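Local coordinates for pheromone cOB1/lipoprotein, YaeC family (Enterococcus faecalis, PDB 4EF1) that binds selenomethionine in the crystal and probably serves as the lipid-anchored methionine-binding component of an uptake system, its precursor also being that of pheromone cOB1, at residues Pro14-Leu19 and Leu33-Tyr38; Lys94-Ile99 and Thr119-Ala124; Pro44-Glu49 and Asn71-Val76; Ile81-Val86 and Ala240-Asn245. All coordinates share one frame; numbering follows the deposited sequence.

Contacts 1, 3 and 4 all reach one mixed sheet, whereas contact 2 lies in the other half of the chain, beside the five-stranded sheet. Along the sequence, contact 1 closes before contact 3 opens, contact 3 closes before contact 4 opens, and contact 2 is nested inside the long loop that contact 4 closes. The centres of contacts 1 and 4 are 16 Å apart and their residues touch, with His15 against His82 and Glu84. Contact 3 shares strand 75-83 with contact 4. Contact 2, centred 34 Å from contact 1, meets contact 4 through Ile120 and Val86. Selenomethionine binds between the two halves, as expected of a periplasmic-binding-protein fold.

Contact 1: Pro14-Leu19 and Leu33-Tyr38; sequences PHAEIL and LEVTTY
Ala16 and Leu19, one helical turn apart on helix 12-28, pack against Leu33, Val35 and Thr37 of strand 31-37, and the contact is almost wholly apolar. Val35 supplies both of its methyl groups. CG2, beside the backbone N, rests 3.6 Å from Leu19 CB, while CG1 stands anti to the backbone N (chi1 -180°) and reaches Ala16 CB at 3.9 Å. A beta-branched residue suits the strand here because its two branches serve two helix residues at once. The small alanine lets the helix come close, and at this point its CA is 6.6 Å from the CA of Thr37. Toward the start of the strand segment, Leu19 and Leu33 meet more loosely through their CD2 methyls at 4.3 Å.

These elements form a right-handed beta-alpha-beta crossover: strand 4-10 leads into helix 12-28, which returns the chain to strand 31-37, parallel to the first and at the edge of the sheet. The axes of 14-19 and 33-37 therefore run nearly antiparallel, 162° apart in direction and 9.0 Å at closest approach.

Two polar atoms border the patch without a hydrogen bond across it. Thr37 OG1 lies 3.6 Å from Ala16 CB, and the carbonyl oxygen of Leu19 is 3.5 Å from Leu33 CD2. His15 turns its ring away from the strand, toward the ligand pocket, where its NE2 is hydrogen-bonded to Asn203.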
loop_
_atom_site.group_PDB
_atom_site.type_symbol
_atom_site.label_atom_id
_atom_site.label_comp_id
_atom_site.label_asym_id
_atom_site.label_seq_id
_atom_site.Cartn_x
_atom_site.Cartn_y
_atom_site.Cartn_z
ATOM N N PRO A 14 -8.503 -3.537 0.525
ATOM C CA PRO A 14 -9.096 -4.867 0.468
ATOM C C PRO A 14 -8.767 -5.724 1.703
ATOM O O PRO A 14 -9.395 -6.722 1.926
ATOM C CB PRO A 14 -8.403 -5.495 -0.743
ATOM C CG PRO A 14 -7.047 -4.876 -0.728
ATOM C CD PRO A 14 -7.271 -3.468 -0.279
ATOM N N HIS A 15 -7.820 -5.291 2.521
ATOM C CA HIS A 15 -7.261 -6.174 3.553
ATOM C C HIS A 15 -8.272 -6.837 4.467
ATOM O O HIS A 15 -8.304 -8.062 4.557
ATOM C CB HIS A 15 -6.202 -5.463 4.373
ATOM C CG HIS A 15 -5.175 -4.743 3.536
ATOM N ND1 HIS A 15 -5.486 -3.664 2.786
ATOM C CD2 HIS A 15 -3.836 -4.944 3.383
ATOM C CE1 HIS A 15 -4.414 -3.223 2.157
ATOM N NE2 HIS A 15 -3.384 -3.991 2.523
ATOM N N ALA A 16 -9.088 -6.050 5.171
ATOM C CA ALA A 16 -10.054 -6.621 6.095
ATOM C C ALA A 16 -11.099 -7.474 5.384
ATOM O O ALA A 16 -11.554 -8.496 5.932
ATOM C CB ALA A 16 -10.749 -5.550 6.957
ATOM N N GLU A 17 -11.474 -7.069 4.177
ATOM C CA GLU A 17 -12.441 -7.868 3.370
ATOM C C GLU A 17 -11.811 -9.236 2.928
ATOM O O GLU A 17 -12.490 -10.274 2.925
ATOM C CB GLU A 17 -12.976 -7.047 2.201
ATOM C CG GLU A 17 -13.863 -5.875 2.638
ATOM C CD GLU A 17 -14.649 -5.246 1.496
ATOM O OE1 GLU A 17 -14.426 -5.564 0.306
ATOM O OE2 GLU A 17 -15.508 -4.417 1.790
ATOM N N ILE A 18 -10.498 -9.244 2.690
ATOM C CA ILE A 18 -9.767 -10.484 2.350
ATOM C C ILE A 18 -9.774 -11.407 3.561
ATOM O O ILE A 18 -10.147 -12.580 3.444
ATOM C CB ILE A 18 -8.312 -10.183 1.885
ATOM C CG1 ILE A 18 -8.356 -9.579 0.472
ATOM C CG2 ILE A 18 -7.452 -11.440 1.860
ATOM C CD1 ILE A 18 -7.001 -9.087 -0.057
ATOM N N LEU A 19 -9.429 -10.843 4.726
ATOM C CA LEU A 19 -9.444 -11.564 6.004
ATOM C C LEU A 19 -10.831 -12.160 6.331
ATOM O O LEU A 19 -10.959 -13.363 6.649
ATOM C CB LEU A 19 -8.900 -10.690 7.129
ATOM C CG LEU A 19 -7.412 -10.322 6.997
ATOM C CD1 LEU A 19 -7.008 -9.334 8.044
ATOM C CD2 LEU A 19 -6.506 -11.573 7.036
ATOM N N LEU A 33 -9.985 -16.720 13.187
ATOM C CA LEU A 33 -9.468 -15.462 12.716
ATOM C C LEU A 33 -10.386 -14.316 13.184
ATOM O O LEU A 33 -11.618 -14.395 13.074
ATOM C CB LEU A 33 -9.337 -15.524 11.198
ATOM C CG LEU A 33 -8.698 -14.371 10.507
ATOM C CD1 LEU A 33 -7.261 -14.216 11.024
ATOM C CD2 LEU A 33 -8.723 -14.654 9.026
ATOM N N GLU A 34 -9.789 -13.285 13.768
ATOM C CA GLU A 34 -10.521 -12.099 14.208
ATOM C C GLU A 34 -9.836 -10.868 13.636
ATOM O O GLU A 34 -8.612 -10.803 13.574
ATOM C CB GLU A 34 -10.601 -12.052 15.736
ATOM C CG GLU A 34 -11.376 -13.229 16.321
ATOM C CD GLU A 34 -11.505 -13.201 17.846
ATOM O OE1 GLU A 34 -10.944 -12.286 18.497
ATOM O OE2 GLU A 34 -12.156 -14.126 18.384
ATOM N N VAL A 35 -10.631 -9.918 13.173
ATOM C CA VAL A 35 -10.117 -8.779 12.429
ATOM C C VAL A 35 -10.444 -7.467 13.150
ATOM O O VAL A 35 -11.577 -7.276 13.605
ATOM C CB VAL A 35 -10.736 -8.737 11.025
ATOM C CG1 VAL A 35 -10.198 -7.557 10.234
ATOM C CG2 VAL A 35 -10.463 -10.028 10.301
ATOM N N THR A 36 -9.454 -6.585 13.252
ATOM C CA THR A 36 -9.645 -5.216 13.805
ATOM C C THR A 36 -9.280 -4.302 12.649
ATOM O O THR A 36 -8.244 -4.518 12.052
ATOM C CB THR A 36 -8.747 -4.957 15.011
ATOM O OG1 THR A 36 -9.114 -5.865 16.047
ATOM C CG2 THR A 36 -8.908 -3.525 15.554
ATOM N N THR A 37 -10.154 -3.349 12.308
ATOM C CA THR A 37 -9.935 -2.431 11.179
ATOM C C THR A 37 -9.318 -1.116 11.698
ATOM O O THR A 37 -9.733 -0.616 12.747
ATOM C CB THR A 37 -11.274 -2.197 10.415
ATOM O OG1 THR A 37 -11.671 -3.421 9.762
ATOM C CG2 THR A 37 -11.167 -1.076 9.382
ATOM N N TYR A 38 -8.342 -0.598 10.976
ATOM C CA TYR A 38 -7.640 0.668 11.250
ATOM C C TYR A 38 -7.692 1.542 9.989
ATOM O O TYR A 38 -7.566 1.038 8.871
ATOM C CB TYR A 38 -6.161 0.438 11.602
ATOM C CG TYR A 38 -5.969 -0.330 12.868
ATOM C CD1 TYR A 38 -5.927 0.321 14.092
ATOM C CD2 TYR A 38 -5.868 -1.729 12.864
ATOM C CE1 TYR A 38 -5.812 -0.388 15.282
ATOM C CE2 TYR A 38 -5.734 -2.446 14.063
ATOM C CZ TYR A 38 -5.698 -1.766 15.260
ATOM O OH TYR A 38 -5.585 -2.445 16.445
#

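Contact 2: Lys94-Ile99 and Thr119-Ala124; sequences KSLQEI and TILEDA
An ST turn at Ser95 begins the short bend through which Leu96 and Gln97 approach the C-terminal part of helix 114-123. Ser95 OG accepts the backbone N-H of Gln97 at 2.9 Å, and a serine suits this place because its short hydroxyl can fold back onto the chain. The bend lies in the loop between strands 87-89 and 104-108, so the contact ties that loop to a helix packed beside the five-stranded sheet.

Leu96 carries most of the contact from the loop side. Its CG lies anti to its own carbonyl carbon (chi1 -74°), and the branched end extends toward the helix, where CD1 touches Ala124 CB at 3.7 Å and approaches Ile120 CG2 at 4.2 Å. The other methyl, CD2, meets Leu121 CD2 at 4.0 Å, the two leucine side chains crossing at about a right angle. The single methyl of Ala124 lets the tip of Leu96 meet it at the end of the helix. Leu88 and Ala193 of the neighbouring strands also touch Leu96, placing it in a shared apolar core.

At the solvent-facing border, Gln97 bends at chi2 (-56°) and brings NE2 to the carbonyl oxygen of Ala124. The bond is weak, at 3.4 Å with an angle of 130° at the hydrogen. Cohesion across this contact therefore rests mainly on the buried methyl groups of Leu96, with the exposed amide adding a modest polar link beside them.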
loop_
_atom_site.group_PDB
_atom_site.type_symbol
_atom_site.label_atom_id
_atom_site.label_comp_id
_atom_site.label_asym_id
_atom_site.label_seq_id
_atom_site.Cartn_x
_atom_site.Cartn_y
_atom_site.Cartn_z
ATOM N N LYS A 94 -6.965 14.820 -17.448
ATOM C CA LYS A 94 -7.188 13.381 -17.731
ATOM C C LYS A 94 -5.966 12.619 -18.255
ATOM O O LYS A 94 -6.042 11.394 -18.489
ATOM C CB LYS A 94 -8.396 13.177 -18.645
ATOM C CG LYS A 94 -9.674 13.807 -18.126
ATOM C CD LYS A 94 -10.320 13.030 -16.985
ATOM C CE LYS A 94 -10.973 14.001 -16.000
ATOM N NZ LYS A 94 -11.844 13.370 -14.961
ATOM N N SER A 95 -4.867 13.339 -18.464
ATOM C CA SER A 95 -3.583 12.732 -18.823
ATOM C C SER A 95 -2.482 13.567 -18.242
ATOM O O SER A 95 -2.632 14.795 -18.113
ATOM C CB SER A 95 -3.337 12.682 -20.340
ATOM O OG SER A 95 -1.923 12.603 -20.617
ATOM N N LEU A 96 -1.368 12.920 -17.944
ATOM C CA LEU A 96 -0.195 13.637 -17.430
ATOM C C LEU A 96 0.276 14.700 -18.413
ATOM O O LEU A 96 0.649 15.782 -17.997
ATOM C CB LEU A 96 0.958 12.686 -17.093
ATOM C CG LEU A 96 0.834 11.825 -15.830
ATOM C CD1 LEU A 96 1.910 10.778 -15.633
ATOM C CD2 LEU A 96 0.753 12.669 -14.595
ATOM N N GLN A 97 0.204 14.419 -19.724
ATOM C CA GLN A 97 0.709 15.356 -20.752
ATOM C C GLN A 97 -0.052 16.694 -20.811
ATOM O O GLN A 97 0.523 17.726 -21.211
ATOM C CB GLN A 97 0.746 14.706 -22.150
ATOM C CG GLN A 97 1.582 13.439 -22.268
ATOM C CD GLN A 97 3.048 13.609 -21.823
ATOM O OE1 GLN A 97 3.702 14.605 -22.143
ATOM N NE2 GLN A 97 3.567 12.608 -21.099
ATOM N N GLU A 98 -1.313 16.671 -20.386
ATOM C CA GLU A 98 -2.179 17.862 -20.282
ATOM C C GLU A 98 -1.850 18.768 -19.113
ATOM O O GLU A 98 -2.261 19.908 -19.112
ATOM C CB GLU A 98 -3.663 17.463 -20.095
ATOM C CG GLU A 98 -4.380 16.964 -21.338
ATOM C CD GLU A 98 -5.760 16.389 -21.024
ATOM O OE1 GLU A 98 -6.184 16.390 -19.846
ATOM O OE2 GLU A 98 -6.438 15.943 -21.967
ATOM N N ILE A 99 -1.150 18.261 -18.101
ATOM C CA ILE A 99 -0.805 19.052 -16.902
ATOM C C ILE A 99 0.044 20.302 -17.249
ATOM O O ILE A 99 1.070 20.193 -17.940
ATOM C CB ILE A 99 -0.115 18.147 -15.823
ATOM C CG1 ILE A 99 -1.135 17.186 -15.212
ATOM C CG2 ILE A 99 0.534 18.923 -14.718
ATOM C CD1 ILE A 99 -0.548 16.110 -14.322
ATOM N N THR A 119 8.757 7.123 -10.127
ATOM C CA THR A 119 8.813 6.110 -11.193
ATOM C C THR A 119 7.650 6.328 -12.181
ATOM O O THR A 119 7.807 6.143 -13.386
ATOM C CB THR A 119 8.739 4.628 -10.715
ATOM O OG1 THR A 119 7.427 4.299 -10.228
ATOM C CG2 THR A 119 9.824 4.294 -9.680
ATOM N N ILE A 120 6.487 6.713 -11.679
ATOM C CA ILE A 120 5.342 6.976 -12.588
ATOM C C ILE A 120 5.716 8.142 -13.567
ATOM O O ILE A 120 5.597 8.009 -14.764
ATOM C CB ILE A 120 4.044 7.264 -11.824
ATOM C CG1 ILE A 120 3.513 5.989 -11.158
ATOM C CG2 ILE A 120 2.990 7.932 -12.746
ATOM C CD1 ILE A 120 2.454 6.251 -10.112
ATOM N N LEU A 121 6.213 9.252 -13.015
ATOM C CA LEU A 121 6.560 10.413 -13.813
ATOM C C LEU A 121 7.758 10.115 -14.786
ATOM O O LEU A 121 7.756 10.589 -15.932
ATOM C CB LEU A 121 6.833 11.636 -12.921
ATOM C CG LEU A 121 5.602 12.101 -12.125
ATOM C CD1 LEU A 121 6.003 13.102 -11.060
ATOM C CD2 LEU A 121 4.461 12.596 -13.032
ATOM N N GLU A 122 8.733 9.309 -14.327
ATOM C CA GLU A 122 9.813 8.821 -15.196
ATOM C C GLU A 122 9.278 7.950 -16.353
ATOM O O GLU A 122 9.650 8.162 -17.518
ATOM C CB GLU A 122 10.881 8.037 -14.381
ATOM C CG GLU A 122 12.077 7.577 -15.201
ATOM C CD GLU A 122 13.354 7.370 -14.392
ATOM O OE1 GLU A 122 13.298 6.710 -13.361
ATOM O OE2 GLU A 122 14.430 7.802 -14.829
ATOM N N ASP A 123 8.404 6.983 -16.048
ATOM C CA ASP A 123 7.806 6.127 -17.097
ATOM C C ASP A 123 7.079 6.969 -18.135
ATOM O O ASP A 123 7.163 6.682 -19.325
ATOM C CB ASP A 123 6.801 5.121 -16.531
ATOM C CG ASP A 123 7.424 4.097 -15.615
ATOM O OD1 ASP A 123 8.656 3.896 -15.642
ATOM O OD2 ASP A 123 6.626 3.498 -14.862
ATOM N N ALA A 124 6.411 8.031 -17.683
ATOM C CA ALA A 124 5.719 8.977 -18.568
ATOM C C ALA A 124 6.658 9.915 -19.339
ATOM O O ALA A 124 6.199 10.709 -20.153
ATOM C CB ALA A 124 4.744 9.839 -17.768
#

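Contact 3: Pro44-Glu49 and Asn71-Val76; sequences PNKALE and NDYDFV
This is an aromatic contact in which Tyr73, just before strand 75-83, and Phe75, its first residue, lie against one side of helix 43-50. Leu48 lies over one face of the Phe75 ring: its CD2 is 3.8 Å from the ring centroid and 3° off the normal, a CH-pi contact. Tyr73 CB covers the opposite face, sandwiching the phenyl group. Its edge is turned to the helix backbone, CZ coming 3.4 Å from Asn45 O. Leucine suits this place because CG, anti to its backbone N (chi1 177°), carries a methyl over the ring.

Asn45 CB comes in over one face of the Tyr73 ring, 3.6 Å from CE2, and Asn71 CB lies over the opposite face. At the edge stands the carboxylate of Glu49, its plane 80° from that of the ring. Asn45 turns its amide oxygen to Gln59 and Asn56.

Glu49 extends along the solvent-facing border to a set of waters. One donates to its OE2 at 3.0 Å and accepts from Asp74 N at 2.8 Å; two more lie between the carboxylate and Asn71 O. The slightly positive C-H edge probably suits this carboxylate, so the apolar core passes into a hydrated border where water links helix to loop.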
loop_
_atom_site.group_PDB
_atom_site.type_symbol
_atom_site.label_atom_id
_atom_site.label_comp_id
_atom_site.label_asym_id
_atom_site.label_seq_id
_atom_site.Cartn_x
_atom_site.Cartn_y
_atom_site.Cartn_z
ATOM N N PRO A 44 -1.968 0.546 13.435
ATOM C CA PRO A 44 -1.760 -0.921 13.292
ATOM C C PRO A 44 -0.399 -1.426 13.765
ATOM O O PRO A 44 -0.302 -2.560 14.281
ATOM C CB PRO A 44 -1.947 -1.188 11.807
ATOM C CG PRO A 44 -2.510 0.053 11.223
ATOM C CD PRO A 44 -2.253 1.190 12.127
ATOM N N ASN A 45 0.644 -0.626 13.559
ATOM C CA ASN A 45 1.947 -0.943 14.132
ATOM C C ASN A 45 1.994 -0.722 15.640
ATOM O O ASN A 45 2.544 -1.578 16.342
ATOM C CB ASN A 45 3.083 -0.213 13.415
ATOM C CG ASN A 45 3.469 -0.871 12.082
ATOM O OD1 ASN A 45 3.329 -2.077 11.910
ATOM N ND2 ASN A 45 4.030 -0.085 11.169
ATOM N N LYS A 46 1.430 0.389 16.150
ATOM C CA LYS A 46 1.339 0.600 17.601
ATOM C C LYS A 46 0.603 -0.574 18.240
ATOM O O LYS A 46 1.056 -1.137 19.235
ATOM C CB LYS A 46 0.636 1.923 17.972
ATOM C CG LYS A 46 1.444 3.186 17.643
ATOM C CD LYS A 46 0.874 4.466 18.265
ATOM C CE LYS A 46 1.787 5.665 18.020
ATOM N NZ LYS A 46 3.143 5.511 18.621
ATOM N N ALA A 47 -0.528 -0.945 17.660
ATOM C CA ALA A 47 -1.349 -2.063 18.160
ATOM C C ALA A 47 -0.619 -3.434 18.209
ATOM O O ALA A 47 -0.826 -4.227 19.117
ATOM C CB ALA A 47 -2.647 -2.161 17.347
ATOM N N LEU A 48 0.207 -3.715 17.191
ATOM C CA LEU A 48 0.994 -4.938 17.140
ATOM C C LEU A 48 2.044 -4.946 18.236
ATOM O O LEU A 48 2.204 -5.932 18.946
ATOM C CB LEU A 48 1.616 -5.141 15.752
ATOM C CG LEU A 48 2.546 -6.344 15.540
ATOM C CD1 LEU A 48 1.728 -7.620 15.789
ATOM C CD2 LEU A 48 3.124 -6.314 14.129
ATOM N N GLU A 49 2.717 -3.828 18.440
ATOM C CA GLU A 49 3.683 -3.763 19.533
ATOM C C GLU A 49 3.029 -3.926 20.898
ATOM O O GLU A 49 3.581 -4.604 21.764
ATOM C CB GLU A 49 4.439 -2.444 19.486
ATOM C CG GLU A 49 5.440 -2.299 20.622
ATOM C CD GLU A 49 6.184 -0.996 20.567
ATOM O OE1 GLU A 49 5.523 0.065 20.597
ATOM O OE2 GLU A 49 7.423 -1.041 20.528
ATOM N N ASN A 71 10.797 3.711 15.036
ATOM C CA ASN A 71 10.114 3.401 16.302
ATOM C C ASN A 71 10.720 2.277 17.136
ATOM O O ASN A 71 10.179 1.932 18.192
ATOM C CB ASN A 71 8.646 3.063 15.971
ATOM C CG ASN A 71 7.949 4.183 15.262
ATOM O OD1 ASN A 71 7.539 5.143 15.912
ATOM N ND2 ASN A 71 7.822 4.091 13.913
ATOM N N ASP A 72 11.849 1.715 16.690
ATOM C CA ASP A 72 12.490 0.574 17.370
ATOM C C ASP A 72 11.532 -0.599 17.549
ATOM O O ASP A 72 11.587 -1.305 18.563
ATOM C CB ASP A 72 13.105 0.963 18.731
ATOM C CG ASP A 72 14.226 1.960 18.607
ATOM O OD1 ASP A 72 14.498 2.412 17.485
ATOM O OD2 ASP A 72 14.841 2.293 19.638
ATOM N N TYR A 73 10.643 -0.808 16.581
ATOM C CA TYR A 73 9.713 -1.929 16.684
ATOM C C TYR A 73 10.454 -3.236 16.449
ATOM O O TYR A 73 11.151 -3.357 15.459
ATOM C CB TYR A 73 8.612 -1.840 15.638
ATOM C CG TYR A 73 7.607 -0.745 15.776
ATOM C CD1 TYR A 73 7.040 -0.426 17.004
ATOM C CD2 TYR A 73 7.145 -0.083 14.646
ATOM C CE1 TYR A 73 6.086 0.561 17.113
ATOM C CE2 TYR A 73 6.185 0.895 14.741
ATOM C CZ TYR A 73 5.648 1.192 15.975
ATOM O OH TYR A 73 4.730 2.166 16.031
ATOM N N ASP A 74 10.251 -4.216 17.327
ATOM C CA ASP A 74 10.889 -5.531 17.218
ATOM C C ASP A 74 9.899 -6.474 16.499
ATOM O O ASP A 74 9.281 -7.347 17.109
ATOM C CB ASP A 74 11.282 -5.999 18.627
ATOM C CG ASP A 74 12.053 -7.307 18.639
ATOM O OD1 ASP A 74 12.720 -7.620 17.632
ATOM O OD2 ASP A 74 11.985 -8.014 19.687
ATOM N N PHE A 75 9.746 -6.263 15.188
ATOM C CA PHE A 75 8.830 -7.016 14.341
ATOM C C PHE A 75 9.563 -7.803 13.258
ATOM O O PHE A 75 10.745 -7.588 13.006
ATOM C CB PHE A 75 7.903 -6.072 13.576
ATOM C CG PHE A 75 7.026 -5.181 14.414
ATOM C CD1 PHE A 75 6.733 -5.438 15.766
ATOM C CD2 PHE A 75 6.394 -4.111 13.793
ATOM C CE1 PHE A 75 5.884 -4.595 16.481
ATOM C CE2 PHE A 75 5.564 -3.258 14.518
ATOM C CZ PHE A 75 5.296 -3.509 15.852
ATOM N N VAL A 76 8.833 -8.704 12.611
ATOM C CA VAL A 76 9.332 -9.470 11.468
ATOM C C VAL A 76 8.254 -9.547 10.362
ATOM O O VAL A 76 7.079 -9.410 10.575
ATOM C CB VAL A 76 9.833 -10.909 11.845
ATOM C CG1 VAL A 76 11.053 -10.869 12.719
ATOM C CG2 VAL A 76 8.726 -11.729 12.506
HETATM O O HOH W 1 8.662 -3.627 19.520
HETATM O O HOH W 2 9.488 0.487 20.543
HETATM O O HOH W 3 7.506 2.299 20.052
#

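Contact 4: Ile81-Val86 and Ala240-Asn245; sequences IHLEPV and AIVPVN. With MSE (selenomethionine), chain C.
Leu83 and Val242 exchange two backbone hydrogen bonds, Leu83 N to Val242 O at 2.7 Å and Val242 N to Leu83 O at 2.8 Å. A third, nearly straight at 177°, runs from Val244 N to Ile81 O. Glu84 OE1 accepts a hydrogen bond from the amino nitrogen of selenomethionine at 2.8 Å. Its OE2 accepts one from His82 NE2 at 2.9 Å, in the plane of the imidazole, while Tyr57 holds ND1, a second-shell arrangement that probably steadies the carboxylate.

The backbone pairs form an antiparallel ladder that adds strand 242-243 to the edge of the six-stranded sheet. On the other side of strand 75-83, Ile81 and His82 both face Asn203, a classic beta bulge. Proline suits its place, since Pro243 and His82 form a non-hydrogen-bonded pair where no N-H is needed.

Around the ladder, Ile241 CG2 lies 3.5 Å from His82 CD2, the two side chains pointing the same way. Val244 CG1 presses tightly on Leu83 CG at 3.5 Å.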
loop_
_atom_site.group_PDB
_atom_site.type_symbol
_atom_site.label_atom_id
_atom_site.label_comp_id
_atom_site.label_asym_id
_atom_site.label_seq_id
_atom_site.Cartn_x
_atom_site.Cartn_y
_atom_site.Cartn_z
ATOM N N ILE A 81 1.714 -10.801 0.576
ATOM C CA ILE A 81 0.420 -11.345 0.153
ATOM C C ILE A 81 -0.096 -10.760 -1.171
ATOM O O ILE A 81 -0.605 -11.480 -2.016
ATOM C CB ILE A 81 -0.611 -11.130 1.225
ATOM C CG1 ILE A 81 -0.157 -11.678 2.565
ATOM C CG2 ILE A 81 -1.948 -11.760 0.817
ATOM C CD1 ILE A 81 0.222 -13.145 2.626
ATOM N N HIS A 82 0.056 -9.459 -1.368
ATOM C CA HIS A 82 -0.452 -8.786 -2.573
ATOM C C HIS A 82 0.169 -7.444 -2.852
ATOM O O HIS A 82 0.680 -6.814 -1.962
ATOM C CB HIS A 82 -1.964 -8.603 -2.472
ATOM C CG HIS A 82 -2.401 -7.458 -1.576
ATOM N ND1 HIS A 82 -2.738 -7.633 -0.292
ATOM C CD2 HIS A 82 -2.608 -6.118 -1.855
ATOM C CE1 HIS A 82 -3.135 -6.494 0.226
ATOM N NE2 HIS A 82 -3.036 -5.541 -0.729
ATOM N N LEU A 83 0.011 -6.982 -4.103
ATOM C CA LEU A 83 0.483 -5.673 -4.602
ATOM C C LEU A 83 -0.723 -4.771 -4.893
ATOM O O LEU A 83 -1.832 -5.252 -5.290
ATOM C CB LEU A 83 1.229 -5.848 -5.940
ATOM C CG LEU A 83 2.248 -6.961 -6.130
ATOM C CD1 LEU A 83 2.908 -6.929 -7.509
ATOM C CD2 LEU A 83 3.290 -6.889 -5.021
ATOM N N GLU A 84 -0.507 -3.465 -4.726
ATOM C CA GLU A 84 -1.498 -2.438 -5.057
ATOM C C GLU A 84 -0.817 -1.355 -5.931
ATOM O O GLU A 84 -0.369 -0.323 -5.393
ATOM C CB GLU A 84 -1.978 -1.764 -3.769
ATOM C CG GLU A 84 -2.763 -2.652 -2.874
ATOM C CD GLU A 84 -3.268 -1.937 -1.628
ATOM O OE1 GLU A 84 -3.224 -0.654 -1.500
ATOM O OE2 GLU A 84 -3.709 -2.710 -0.766
ATOM N N PRO A 85 -0.730 -1.597 -7.253
ATOM C CA PRO A 85 -0.153 -0.606 -8.168
ATOM C C PRO A 85 -0.819 0.730 -7.910
ATOM O O PRO A 85 -2.060 0.835 -7.967
ATOM C CB PRO A 85 -0.495 -1.168 -9.560
ATOM C CG PRO A 85 -0.665 -2.627 -9.337
ATOM C CD PRO A 85 -1.294 -2.736 -7.987
ATOM N N VAL A 86 -0.010 1.713 -7.535
ATOM C CA VAL A 86 -0.502 3.000 -7.080
ATOM C C VAL A 86 -0.752 3.949 -8.275
ATOM O O VAL A 86 -0.028 3.961 -9.287
ATOM C CB VAL A 86 0.493 3.620 -6.070
ATOM C CG1 VAL A 86 1.774 4.058 -6.785
ATOM C CG2 VAL A 86 -0.148 4.755 -5.274
ATOM N N ALA A 240 -6.996 -4.641 -9.748
ATOM C CA ALA A 240 -6.357 -3.545 -9.016
ATOM C C ALA A 240 -5.546 -4.048 -7.814
ATOM O O ALA A 240 -4.570 -3.412 -7.393
ATOM C CB ALA A 240 -7.395 -2.512 -8.594
ATOM N N ILE A 241 -5.951 -5.208 -7.277
ATOM C CA ILE A 241 -5.255 -5.857 -6.150
ATOM C C ILE A 241 -4.643 -7.127 -6.750
ATOM O O ILE A 241 -5.353 -7.965 -7.293
ATOM C CB ILE A 241 -6.219 -6.167 -4.976
ATOM C CG1 ILE A 241 -7.045 -4.904 -4.558
ATOM C CG2 ILE A 241 -5.445 -6.750 -3.784
ATOM C CD1 ILE A 241 -6.278 -3.674 -4.099
ATOM N N VAL A 242 -3.322 -7.255 -6.664
ATOM C CA VAL A 242 -2.603 -8.300 -7.436
ATOM C C VAL A 242 -1.961 -9.273 -6.436
ATOM O O VAL A 242 -0.986 -8.912 -5.750
ATOM C CB VAL A 242 -1.486 -7.698 -8.335
ATOM C CG1 VAL A 242 -0.721 -8.808 -9.056
ATOM C CG2 VAL A 242 -2.026 -6.629 -9.302
ATOM N N PRO A 243 -2.527 -10.473 -6.311
ATOM C CA PRO A 243 -1.946 -11.464 -5.398
ATOM C C PRO A 243 -0.520 -11.815 -5.799
ATOM O O PRO A 243 -0.207 -11.863 -7.022
ATOM C CB PRO A 243 -2.873 -12.678 -5.566
ATOM C CG PRO A 243 -4.151 -12.129 -6.096
ATOM C CD PRO A 243 -3.736 -10.997 -6.988
ATOM N N VAL A 244 0.336 -12.025 -4.798
ATOM C CA VAL A 244 1.692 -12.562 -5.006
ATOM C C VAL A 244 1.906 -13.845 -4.212
ATOM O O VAL A 244 1.247 -14.091 -3.216
ATOM C CB VAL A 244 2.811 -11.568 -4.666
ATOM C CG1 VAL A 244 2.708 -10.370 -5.582
ATOM C CG2 VAL A 244 2.785 -11.149 -3.191
ATOM N N ASN A 245 2.849 -14.644 -4.679
ATOM C CA ASN A 245 3.210 -15.948 -4.083
ATOM C C ASN A 245 4.437 -15.941 -3.162
ATOM O O ASN A 245 4.697 -16.911 -2.504
ATOM C CB ASN A 245 3.452 -16.954 -5.210
ATOM C CG ASN A 245 2.180 -17.288 -5.964
ATOM O OD1 ASN A 245 1.112 -17.495 -5.358
ATOM N ND2 ASN A 245 2.292 -17.389 -7.297
HETATM N N MSE C 301 -1.901 -0.607 0.922
HETATM C CA MSE C 301 -0.815 0.437 0.740
HETATM C C MSE C 301 -0.087 0.311 -0.601
HETATM O O MSE C 301 0.253 -0.809 -1.014
HETATM O OXT MSE C 301 0.240 1.342 -1.248
HETATM C CB MSE C 301 0.183 0.431 1.898
HETATM C CG MSE C 301 1.216 1.565 1.881
HETATM SE SE MSE C 301 2.568 1.277 3.219
HETATM C CE MSE C 301 1.487 1.553 4.868
HETATM O O HOH W 4 -4.250 -0.684 -7.827
#